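Local coordinates for protein glycosyltransferase Gtf1 (Streptococcus pneumoniae, PDB 4PQG) that belongs to the glycosyltransferases of the GT-B fold, carries an extra extended beta-sheet domain, and holds uridine-5'-diphosphate in a pocket, at residues Y31-F36 and D67-W72; R37-S42 and K500-V505; F212-N217 and F237-T242. All coordinates share one frame; numbering follows the deposited sequence.

Overall arrangement
All three contacts lie around the seven-stranded parallel sheet of this GT-B protein. Interactions 1 and 2 share helix 24-38, and their centres are about 12 Å apart. Interaction 1 joins that helix to the stretch leading into strand 70-72. Interaction 2 joins the end of the same helix to helix 494-508, and its segments alternate with those of interaction 1. Interaction 3 pairs helices 205-215 and 233-240. Its centre lies about 19 Å from that of interaction 1; the two touch through Ile-71 on Phe-212. Interactions 2 and 3, centres about 22 Å apart, do not touch. The C-terminal helix thus returns to pack on the N-terminal domain, a known feature of the GT-B fold.

Interaction 1 of 3, residues Y31-F36 and D67-W72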
loop_
_atom_site.group_PDB
_atom_site.type_symbol
_atom_site.label_atom_id
_atom_site.label_comp_id
_atom_site.label_asym_id
_atom_site.label_seq_id
_atom_site.Cartn_x
_atom_site.Cartn_y
_atom_site.Cartn_z
ATOM N N TYR A 31 3.573 9.387 0.013
ATOM C CA TYR A 31 4.501 10.381 0.561
ATOM C C TYR A 31 5.385 10.969 -0.549
ATOM O O TYR A 31 5.489 12.190 -0.674
ATOM C CB TYR A 31 5.367 9.800 1.677
ATOM C CG TYR A 31 4.721 9.829 3.052
ATOM C CD1 TYR A 31 4.672 11.013 3.802
ATOM C CD2 TYR A 31 4.184 8.669 3.612
ATOM C CE1 TYR A 31 4.105 11.034 5.077
ATOM C CE2 TYR A 31 3.596 8.679 4.872
ATOM C CZ TYR A 31 3.558 9.866 5.604
ATOM O OH TYR A 31 2.984 9.870 6.865
ATOM N N ARG A 32 6.001 10.100 -1.353
ATOM C CA ARG A 32 6.889 10.503 -2.456
ATOM C C ARG A 32 6.188 11.431 -3.454
ATOM O O ARG A 32 6.780 12.417 -3.924
ATOM C CB ARG A 32 7.437 9.276 -3.181
ATOM C CG ARG A 32 8.685 9.533 -4.027
ATOM C CD ARG A 32 9.091 8.302 -4.815
ATOM N NE ARG A 32 9.273 7.150 -3.929
ATOM C CZ ARG A 32 8.944 5.900 -4.243
ATOM N NH1 ARG A 32 9.125 4.934 -3.360
ATOM N NH2 ARG A 32 8.410 5.618 -5.427
ATOM N N ALA A 33 4.930 11.122 -3.759
ATOM C CA ALA A 33 4.119 11.965 -4.628
ATOM C C ALA A 33 3.947 13.365 -4.060
ATOM O O ALA A 33 3.958 14.344 -4.813
ATOM C CB ALA A 33 2.756 11.327 -4.872
ATOM N N GLY A 34 3.764 13.454 -2.738
ATOM C CA GLY A 34 3.686 14.743 -2.042
ATOM C C GLY A 34 4.960 15.547 -2.184
ATOM O O GLY A 34 4.919 16.771 -2.324
ATOM N N VAL A 35 6.094 14.856 -2.146
ATOM C CA VAL A 35 7.404 15.481 -2.322
ATOM C C VAL A 35 7.589 15.986 -3.757
ATOM O O VAL A 35 8.046 17.114 -3.974
ATOM C CB VAL A 35 8.561 14.516 -1.993
ATOM C CG1 VAL A 35 9.886 15.083 -2.488
ATOM C CG2 VAL A 35 8.624 14.229 -0.496
ATOM N N PHE A 36 7.245 15.149 -4.731
ATOM C CA PHE A 36 7.385 15.526 -6.131
ATOM C C PHE A 36 6.504 16.717 -6.502
ATOM O O PHE A 36 6.933 17.572 -7.277
ATOM C CB PHE A 36 7.158 14.334 -7.054
ATOM C CG PHE A 36 8.207 13.259 -6.924
ATOM C CD1 PHE A 36 9.487 13.559 -6.463
ATOM C CD2 PHE A 36 7.921 11.949 -7.289
ATOM C CE1 PHE A 36 10.455 12.582 -6.359
ATOM C CE2 PHE A 36 8.892 10.963 -7.201
ATOM C CZ PHE A 36 10.162 11.274 -6.733
ATOM N N ASP A 67 -5.018 12.879 -9.677
ATOM C CA ASP A 67 -5.382 12.085 -10.858
ATOM C C ASP A 67 -4.312 12.139 -11.952
ATOM O O ASP A 67 -4.025 11.133 -12.592
ATOM C CB ASP A 67 -6.729 12.534 -11.442
ATOM C CG ASP A 67 -7.900 12.242 -10.523
ATOM O OD1 ASP A 67 -7.717 11.639 -9.428
ATOM O OD2 ASP A 67 -9.022 12.621 -10.909
ATOM N N ASN A 68 -3.704 13.304 -12.160
ATOM C CA ASN A 68 -2.698 13.410 -13.217
ATOM C C ASN A 68 -1.338 12.826 -12.829
ATOM O O ASN A 68 -0.418 12.836 -13.623
ATOM C CB ASN A 68 -2.576 14.850 -13.734
ATOM C CG ASN A 68 -2.036 15.805 -12.686
ATOM O OD1 ASN A 68 -1.272 15.420 -11.788
ATOM N ND2 ASN A 68 -2.426 17.068 -12.799
ATOM N N GLN A 69 -1.216 12.317 -11.606
ATOM C CA GLN A 69 -0.036 11.537 -11.217
ATOM C C GLN A 69 -0.233 10.017 -11.412
ATOM O O GLN A 69 0.674 9.235 -11.126
ATOM C CB GLN A 69 0.292 11.812 -9.749
ATOM C CG GLN A 69 1.018 13.114 -9.481
ATOM C CD GLN A 69 1.203 13.363 -7.996
ATOM O OE1 GLN A 69 0.248 13.287 -7.216
ATOM N NE2 GLN A 69 2.433 13.669 -7.597
ATOM N N VAL A 70 -1.406 9.592 -11.886
ATOM C CA VAL A 70 -1.742 8.164 -11.878
ATOM C C VAL A 70 -1.735 7.542 -13.271
ATOM O O VAL A 70 -2.393 8.052 -14.177
ATOM C CB VAL A 70 -3.102 7.912 -11.193
ATOM C CG1 VAL A 70 -3.521 6.446 -11.314
ATOM C CG2 VAL A 70 -3.022 8.333 -9.732
ATOM N N ILE A 71 -0.979 6.452 -13.431
ATOM C CA ILE A 71 -1.065 5.596 -14.625
ATOM C C ILE A 71 -1.489 4.179 -14.221
ATOM O O ILE A 71 -0.900 3.579 -13.312
ATOM C CB ILE A 71 0.272 5.526 -15.394
ATOM C CG1 ILE A 71 0.559 6.878 -16.062
ATOM C CG2 ILE A 71 0.204 4.436 -16.465
ATOM C CD1 ILE A 71 1.924 7.011 -16.711
ATOM N N TRP A 72 -2.540 3.676 -14.860
ATOM C CA TRP A 72 -2.949 2.292 -14.713
ATOM C C TRP A 72 -2.605 1.614 -15.995
ATOM O O TRP A 72 -3.002 2.074 -17.073
ATOM C CB TRP A 72 -4.441 2.175 -14.384
ATOM C CG TRP A 72 -4.932 0.740 -14.241
ATOM C CD1 TRP A 72 -4.250 -0.352 -13.698
ATOM C CD2 TRP A 72 -6.228 0.200 -14.663
ATOM N NE1 TRP A 72 -5.016 -1.489 -13.757
ATOM C CE2 TRP A 72 -6.214 -1.226 -14.318
ATOM C CE3 TRP A 72 -7.353 0.734 -15.276
ATOM C CZ2 TRP A 72 -7.293 -2.054 -14.574
ATOM C CZ3 TRP A 72 -8.439 -0.113 -15.521
ATOM C CH2 TRP A 72 -8.398 -1.477 -15.197
#
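Ala-33 and Gln-69 make this buried contact. Along helix 24-38, the residues before Ala-33 face other partners. Tyr-31 OH bonds to Glu-420, and Arg-32 forms a salt bridge with Asp-227. Ala-33 then turns its methyl toward segment 67-72, and also touches Phe-45 of strand 42-47. Its CB lies 3.6 Å from Gln-69 NE2, and its carbonyl accepts a hydrogen bond from the same atom, with Gln-69 NE2 3.2 Å from Ala-33 O. The N-H angle is fair at 155°. The donor comes in above the carbonyl plane, so it misses the lone pairs, while the oxygen lies in the plane of the Gln-69 amide. Beyond CG the Gln-69 chain is extended (chi2 175°), which carries the amide across to the helix. Its other end is also used: OE1 accepts from Arg-37 NH1 and from Asp-66 N. The amide is therefore gripped on both sides, which should fix its rotation. Further along, Val-35 packs on Trp-501 of helix 494-508. Helix 24-38 is the crossover between parallel strands 10-15 and 42-47, the beta-alpha-beta unit of a Rossmann-like domain, and Gln-69 ties it to the entry of the neighbouring edge strand.

Interaction 2 of 3, residues R37-S42 and K500-V505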
loop_
_atom_site.group_PDB
_atom_site.type_symbol
_atom_site.label_atom_id
_atom_site.label_comp_id
_atom_site.label_asym_id
_atom_site.label_seq_id
_atom_site.Cartn_x
_atom_site.Cartn_y
_atom_site.Cartn_z
ATOM N N ARG A 37 5.299 16.776 -5.939
ATOM C CA ARG A 37 4.414 17.918 -6.136
ATOM C C ARG A 37 5.048 19.203 -5.605
ATOM O O ARG A 37 5.044 20.238 -6.285
ATOM C CB ARG A 37 3.051 17.696 -5.472
ATOM C CG ARG A 37 2.169 16.695 -6.194
ATOM C CD ARG A 37 0.717 16.768 -5.745
ATOM N NE ARG A 37 0.544 16.541 -4.312
ATOM C CZ ARG A 37 0.276 15.367 -3.739
ATOM N NH1 ARG A 37 0.135 14.259 -4.460
ATOM N NH2 ARG A 37 0.152 15.310 -2.421
ATOM N N LYS A 38 5.603 19.121 -4.400
ATOM C CA LYS A 38 6.233 20.270 -3.761
ATOM C C LYS A 38 7.422 20.750 -4.558
ATOM O O LYS A 38 7.626 21.953 -4.695
ATOM C CB LYS A 38 6.682 19.922 -2.343
ATOM C CG LYS A 38 5.614 20.100 -1.284
ATOM C CD LYS A 38 6.084 19.493 0.034
ATOM C CE LYS A 38 5.231 19.933 1.209
ATOM N NZ LYS A 38 3.813 19.531 1.045
ATOM N N LEU A 39 8.212 19.808 -5.074
ATOM C CA LEU A 39 9.371 20.141 -5.878
ATOM C C LEU A 39 8.996 20.506 -7.315
ATOM O O LEU A 39 9.870 20.617 -8.177
ATOM C CB LEU A 39 10.386 18.994 -5.862
ATOM C CG LEU A 39 11.122 18.702 -4.555
ATOM C CD1 LEU A 39 11.914 17.412 -4.693
ATOM C CD2 LEU A 39 12.030 19.860 -4.132
ATOM N N ASN A 40 7.701 20.695 -7.564
ATOM C CA ASN A 40 7.187 20.923 -8.920
ATOM C C ASN A 40 7.835 20.029 -9.971
ATOM O O ASN A 40 8.297 20.502 -11.008
ATOM C CB ASN A 40 7.334 22.390 -9.323
ATOM C CG ASN A 40 6.004 23.049 -9.569
ATOM O OD1 ASN A 40 5.604 23.247 -10.720
ATOM N ND2 ASN A 40 5.288 23.363 -8.494
ATOM N N LEU A 41 7.884 18.732 -9.686
ATOM C CA LEU A 41 8.516 17.779 -10.588
ATOM C C LEU A 41 7.445 16.914 -11.209
ATOM O O LEU A 41 6.464 16.567 -10.548
ATOM C CB LEU A 41 9.536 16.909 -9.852
ATOM C CG LEU A 41 10.796 17.594 -9.316
ATOM C CD1 LEU A 41 11.684 16.571 -8.624
ATOM C CD2 LEU A 41 11.570 18.320 -10.413
ATOM N N SER A 42 7.633 16.572 -12.480
ATOM C CA SER A 42 6.699 15.710 -13.183
ATOM C C SER A 42 6.875 14.266 -12.707
ATOM O O SER A 42 7.977 13.713 -12.754
ATOM C CB SER A 42 6.909 15.816 -14.697
ATOM O OG SER A 42 5.966 15.018 -15.402
ATOM N N LYS A 500 16.848 16.269 0.124
ATOM C CA LYS A 500 17.433 14.975 -0.221
ATOM C C LYS A 500 16.974 14.558 -1.615
ATOM O O LYS A 500 17.773 14.080 -2.420
ATOM C CB LYS A 500 17.080 13.902 0.815
ATOM C CG LYS A 500 17.577 14.222 2.216
ATOM C CD LYS A 500 17.438 13.045 3.175
ATOM C CE LYS A 500 17.615 13.485 4.620
ATOM N NZ LYS A 500 19.001 13.957 4.906
ATOM N N TRP A 501 15.690 14.761 -1.899
ATOM C CA TRP A 501 15.125 14.414 -3.208
ATOM C C TRP A 501 15.639 15.337 -4.282
ATOM O O TRP A 501 16.166 14.876 -5.302
ATOM C CB TRP A 501 13.595 14.379 -3.159
ATOM C CG TRP A 501 13.060 13.071 -2.594
ATOM C CD1 TRP A 501 12.432 12.864 -1.371
ATOM C CD2 TRP A 501 13.106 11.744 -3.224
ATOM N NE1 TRP A 501 12.095 11.549 -1.208
ATOM C CE2 TRP A 501 12.476 10.819 -2.275
ATOM C CE3 TRP A 501 13.592 11.247 -4.432
ATOM C CZ2 TRP A 501 12.334 9.462 -2.550
ATOM C CZ3 TRP A 501 13.454 9.875 -4.696
ATOM C CH2 TRP A 501 12.842 9.006 -3.775
ATOM N N LYS A 502 15.529 16.639 -4.039
ATOM C CA LYS A 502 16.109 17.658 -4.913
ATOM C C LYS A 502 17.549 17.301 -5.276
ATOM O O LYS A 502 17.885 17.241 -6.457
ATOM C CB LYS A 502 16.032 19.036 -4.248
ATOM C CG LYS A 502 16.195 20.227 -5.179
ATOM C CD LYS A 502 15.936 21.525 -4.425
ATOM C CE LYS A 502 16.473 22.742 -5.165
ATOM N NZ LYS A 502 15.657 23.091 -6.362
ATOM N N LYS A 503 18.382 17.027 -4.274
ATOM C CA LYS A 503 19.780 16.645 -4.508
ATOM C C LYS A 503 19.913 15.413 -5.414
ATOM O O LYS A 503 20.726 15.403 -6.343
ATOM C CB LYS A 503 20.504 16.406 -3.172
ATOM C CG LYS A 503 21.986 16.063 -3.272
ATOM C CD LYS A 503 22.554 15.718 -1.897
ATOM C CE LYS A 503 24.074 15.584 -1.906
ATOM N NZ LYS A 503 24.567 14.377 -2.634
ATOM N N THR A 504 19.121 14.377 -5.130
ATOM C CA THR A 504 19.147 13.130 -5.901
ATOM C C THR A 504 18.648 13.370 -7.327
ATOM O O THR A 504 19.211 12.848 -8.287
ATOM C CB THR A 504 18.295 12.026 -5.226
ATOM O OG1 THR A 504 18.496 12.058 -3.808
ATOM C CG2 THR A 504 18.671 10.641 -5.748
ATOM N N VAL A 505 17.598 14.175 -7.444
ATOM C CA VAL A 505 17.009 14.555 -8.727
ATOM C C VAL A 505 17.977 15.413 -9.550
ATOM O O VAL A 505 18.079 15.251 -10.770
ATOM C CB VAL A 505 15.669 15.301 -8.520
ATOM C CG1 VAL A 505 15.283 16.114 -9.749
ATOM C CG2 VAL A 505 14.566 14.322 -8.152
#
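Leu-39 meets Trp-501 and Lys-502 with its CG set beside its own backbone N (chi1 -69°) and CD1 continuing outward (chi2 171°). Leu-41 has nearly the same shape, and its CD1 points at Val-505. No hydrogen bond crosses the contact; it rests on leucine methyls. Leu-39 CD1 sits 3.8 Å from Trp-501 CB, with the two side chains crossing at about a right angle, and equally close to the backbone N of Lys-502. The other methyl of Leu-39, CD2, lies 4.1 Å from Lys-502 CB, the two side chains crossing at a slant. One turn along helix 494-508 from Trp-501, Val-505 meets Leu-41 tip to tip. Leu-41 CD1 lies 3.7 Å from Val-505 CG2 and 3.8 Å from Val-505 CG1, so it touches both branches. A Schellman motif ends helix 24-38 here, with Asn-40, of positive phi, as its C-prime residue. In it Leu-41 N bonds to Phe-36 O. This turn places the two leucines along helix 494-508. The Trp-501 ring leads away from them and meets Phe-36 edge to face, while also touching Ile-284 of strand 282-285. Leu-39 touches Leu-498 too, and Met-9, just before strand 10-15, packs on both Leu-41 and Val-505. The C-terminal helix thus lies against helix 24-38 and the N-terminal sheet.

Interaction 3 of 3, residues F212-N217 and F237-T242; sequences FMKSLN and FEEAQT
Glu-239 is the centre of this contact, touching Met-213 with its aliphatic part and Lys-214 with its carboxylate. Met-213 CB lies 3.6 Å from Glu-239 CB; these two residues also have the nearest CA atoms of the two segments. The methionine chain is bent at both outer torsions, and this brings CE back to 4.1 Å from Glu-239 CB. In Glu-239 the bend at chi2 (-58°) sets the carboxylate beside Lys-214. There Lys-214 NZ stands 3.3 Å from Glu-239 OE1, a salt bridge whose hydrogen bond is weak. The lysine chain runs alongside the carboxylate from CG onward and bends at chi4 (-76°), with Lys-214 CE 3.6 Å from both Glu-239 OE1 and Glu-239 OE2. The stronger partner of Glu-239 OE2 is Arg-210 NH1, one turn earlier on helix 205-215. Arg-210 also holds Glu-238 OE1 through NH2. Two glutamates of one helix thus face two cations of the other, and their charges probably balance largely.

Other polar groups bond within their own segment and to residues beyond it. Ser-215 OG gives a hydrogen bond to Phe-212 O at 2.8 Å, in the carbonyl plane and on a lone pair. It also pairs with His-76 NE2. Gln-241 NE2 donates to Phe-237 O at 2.8 Å. Phe-237 O lies close to the amide plane of Gln-241, while the donor is tilted 30° from the carbonyl plane. NE2 has a second partner in Lys-279 O. Leu-216 N bonds to Met-213 O at 3.0 Å and only weakly to Phe-212 O.

Met-213 also packs on Ile-14 of strand 10-15, and Ala-240 on Leu-245 of strand 244-248. Helices packed side by side on a parallel sheet, with ion pairs between them, are characteristic of the alpha/beta layers of a Rossmann-like GT-B domain.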
loop_
_atom_site.group_PDB
_atom_site.type_symbol
_atom_site.label_atom_id
_atom_site.label_comp_id
_atom_site.label_asym_id
_atom_site.label_seq_id
_atom_site.Cartn_x
_atom_site.Cartn_y
_atom_site.Cartn_z
ATOM N N PHE A 212 3.999 -1.377 -23.052
ATOM C CA PHE A 212 3.718 -0.263 -22.173
ATOM C C PHE A 212 4.979 0.586 -21.917
ATOM O O PHE A 212 4.977 1.816 -22.126
ATOM C CB PHE A 212 3.152 -0.749 -20.840
ATOM C CG PHE A 212 3.129 0.333 -19.795
ATOM C CD1 PHE A 212 2.145 1.316 -19.823
ATOM C CD2 PHE A 212 4.114 0.394 -18.826
ATOM C CE1 PHE A 212 2.139 2.337 -18.877
ATOM C CE2 PHE A 212 4.122 1.412 -17.876
ATOM C CZ PHE A 212 3.127 2.387 -17.907
ATOM N N MET A 213 6.048 -0.069 -21.484
ATOM C CA MET A 213 7.306 0.632 -21.209
ATOM C C MET A 213 7.802 1.433 -22.420
ATOM O O MET A 213 8.175 2.594 -22.276
ATOM C CB MET A 213 8.379 -0.333 -20.723
ATOM C CG MET A 213 8.119 -0.933 -19.341
ATOM S SD MET A 213 8.089 0.239 -17.970
ATOM C CE MET A 213 9.828 0.665 -17.850
ATOM N N LYS A 214 7.771 0.821 -23.601
ATOM C CA LYS A 214 8.228 1.475 -24.837
ATOM C C LYS A 214 7.344 2.669 -25.157
ATOM O O LYS A 214 7.841 3.709 -25.595
ATOM C CB LYS A 214 8.259 0.482 -26.010
ATOM C CG LYS A 214 9.335 -0.575 -25.844
ATOM C CD LYS A 214 9.511 -1.420 -27.088
ATOM C CE LYS A 214 10.672 -2.382 -26.907
ATOM N NZ LYS A 214 11.995 -1.712 -27.037
ATOM N N SER A 215 6.044 2.529 -24.892
ATOM C CA SER A 215 5.077 3.622 -25.073
ATOM C C SER A 215 5.348 4.855 -24.201
ATOM O O SER A 215 4.763 5.906 -24.443
ATOM C CB SER A 215 3.620 3.142 -24.881
ATOM O OG SER A 215 3.132 3.366 -23.561
ATOM N N LEU A 216 6.194 4.726 -23.176
ATOM C CA LEU A 216 6.570 5.891 -22.355
ATOM C C LEU A 216 7.572 6.802 -23.058
ATOM O O LEU A 216 7.706 7.972 -22.686
ATOM C CB LEU A 216 7.143 5.477 -20.985
ATOM C CG LEU A 216 6.219 4.615 -20.119
ATOM C CD1 LEU A 216 6.944 4.088 -18.886
ATOM C CD2 LEU A 216 4.961 5.380 -19.737
ATOM N N ASN A 217 8.280 6.257 -24.043
ATOM C CA ASN A 217 9.283 7.002 -24.799
ATOM C C ASN A 217 10.294 7.603 -23.825
ATOM O O ASN A 217 10.493 8.822 -23.779
ATOM C CB ASN A 217 8.619 8.068 -25.690
ATOM C CG ASN A 217 7.904 7.461 -26.887
ATOM O OD1 ASN A 217 8.347 6.456 -27.438
ATOM N ND2 ASN A 217 6.792 8.065 -27.294
ATOM N N PHE A 237 13.640 -3.612 -16.103
ATOM C CA PHE A 237 15.090 -3.447 -16.090
ATOM C C PHE A 237 15.605 -3.139 -17.491
ATOM O O PHE A 237 16.338 -2.162 -17.687
ATOM C CB PHE A 237 15.804 -4.689 -15.504
ATOM C CG PHE A 237 16.063 -4.607 -14.009
ATOM C CD1 PHE A 237 17.313 -4.944 -13.488
ATOM C CD2 PHE A 237 15.061 -4.193 -13.125
ATOM C CE1 PHE A 237 17.572 -4.862 -12.124
ATOM C CE2 PHE A 237 15.314 -4.113 -11.750
ATOM C CZ PHE A 237 16.573 -4.448 -11.250
ATOM N N GLU A 238 15.179 -3.944 -18.464
ATOM C CA GLU A 238 15.664 -3.807 -19.828
ATOM C C GLU A 238 15.254 -2.475 -20.444
ATOM O O GLU A 238 16.092 -1.759 -21.012
ATOM C CB GLU A 238 15.163 -4.965 -20.681
ATOM C CG GLU A 238 15.908 -6.259 -20.419
ATOM C CD GLU A 238 15.296 -7.437 -21.147
ATOM O OE1 GLU A 238 14.227 -7.276 -21.780
ATOM O OE2 GLU A 238 15.881 -8.530 -21.084
ATOM N N GLU A 239 13.976 -2.131 -20.305
ATOM C CA GLU A 239 13.440 -0.926 -20.913
ATOM C C GLU A 239 13.842 0.352 -20.199
ATOM O O GLU A 239 13.767 1.436 -20.779
ATOM C CB GLU A 239 11.915 -1.005 -21.023
ATOM C CG GLU A 239 11.420 -2.164 -21.876
ATOM C CD GLU A 239 11.969 -2.107 -23.289
ATOM O OE1 GLU A 239 12.003 -0.991 -23.864
ATOM O OE2 GLU A 239 12.359 -3.172 -23.810
ATOM N N ALA A 240 14.272 0.230 -18.946
ATOM C CA ALA A 240 14.692 1.392 -18.169
ATOM C C ALA A 240 16.149 1.787 -18.435
ATOM O O ALA A 240 16.572 2.857 -18.008
ATOM C CB ALA A 240 14.478 1.149 -16.682
ATOM N N GLN A 241 16.903 0.933 -19.126
ATOM C CA GLN A 241 18.326 1.195 -19.377
ATOM C C GLN A 241 18.587 2.481 -20.172
ATOM O O GLN A 241 19.627 3.109 -20.006
ATOM C CB GLN A 241 19.004 -0.006 -20.048
ATOM C CG GLN A 241 19.035 -1.261 -19.191
ATOM C CD GLN A 241 19.570 -1.003 -17.788
ATOM O OE1 GLN A 241 20.766 -0.773 -17.605
ATOM N NE2 GLN A 241 18.683 -1.031 -16.793
ATOM N N THR A 242 17.637 2.876 -21.018
ATOM C CA THR A 242 17.774 4.115 -21.788
ATOM C C THR A 242 17.492 5.345 -20.932
ATOM O O THR A 242 17.841 6.451 -21.324
ATOM C CB THR A 242 16.905 4.150 -23.073
ATOM O OG1 THR A 242 15.523 3.933 -22.748
ATOM C CG2 THR A 242 17.376 3.094 -24.079
#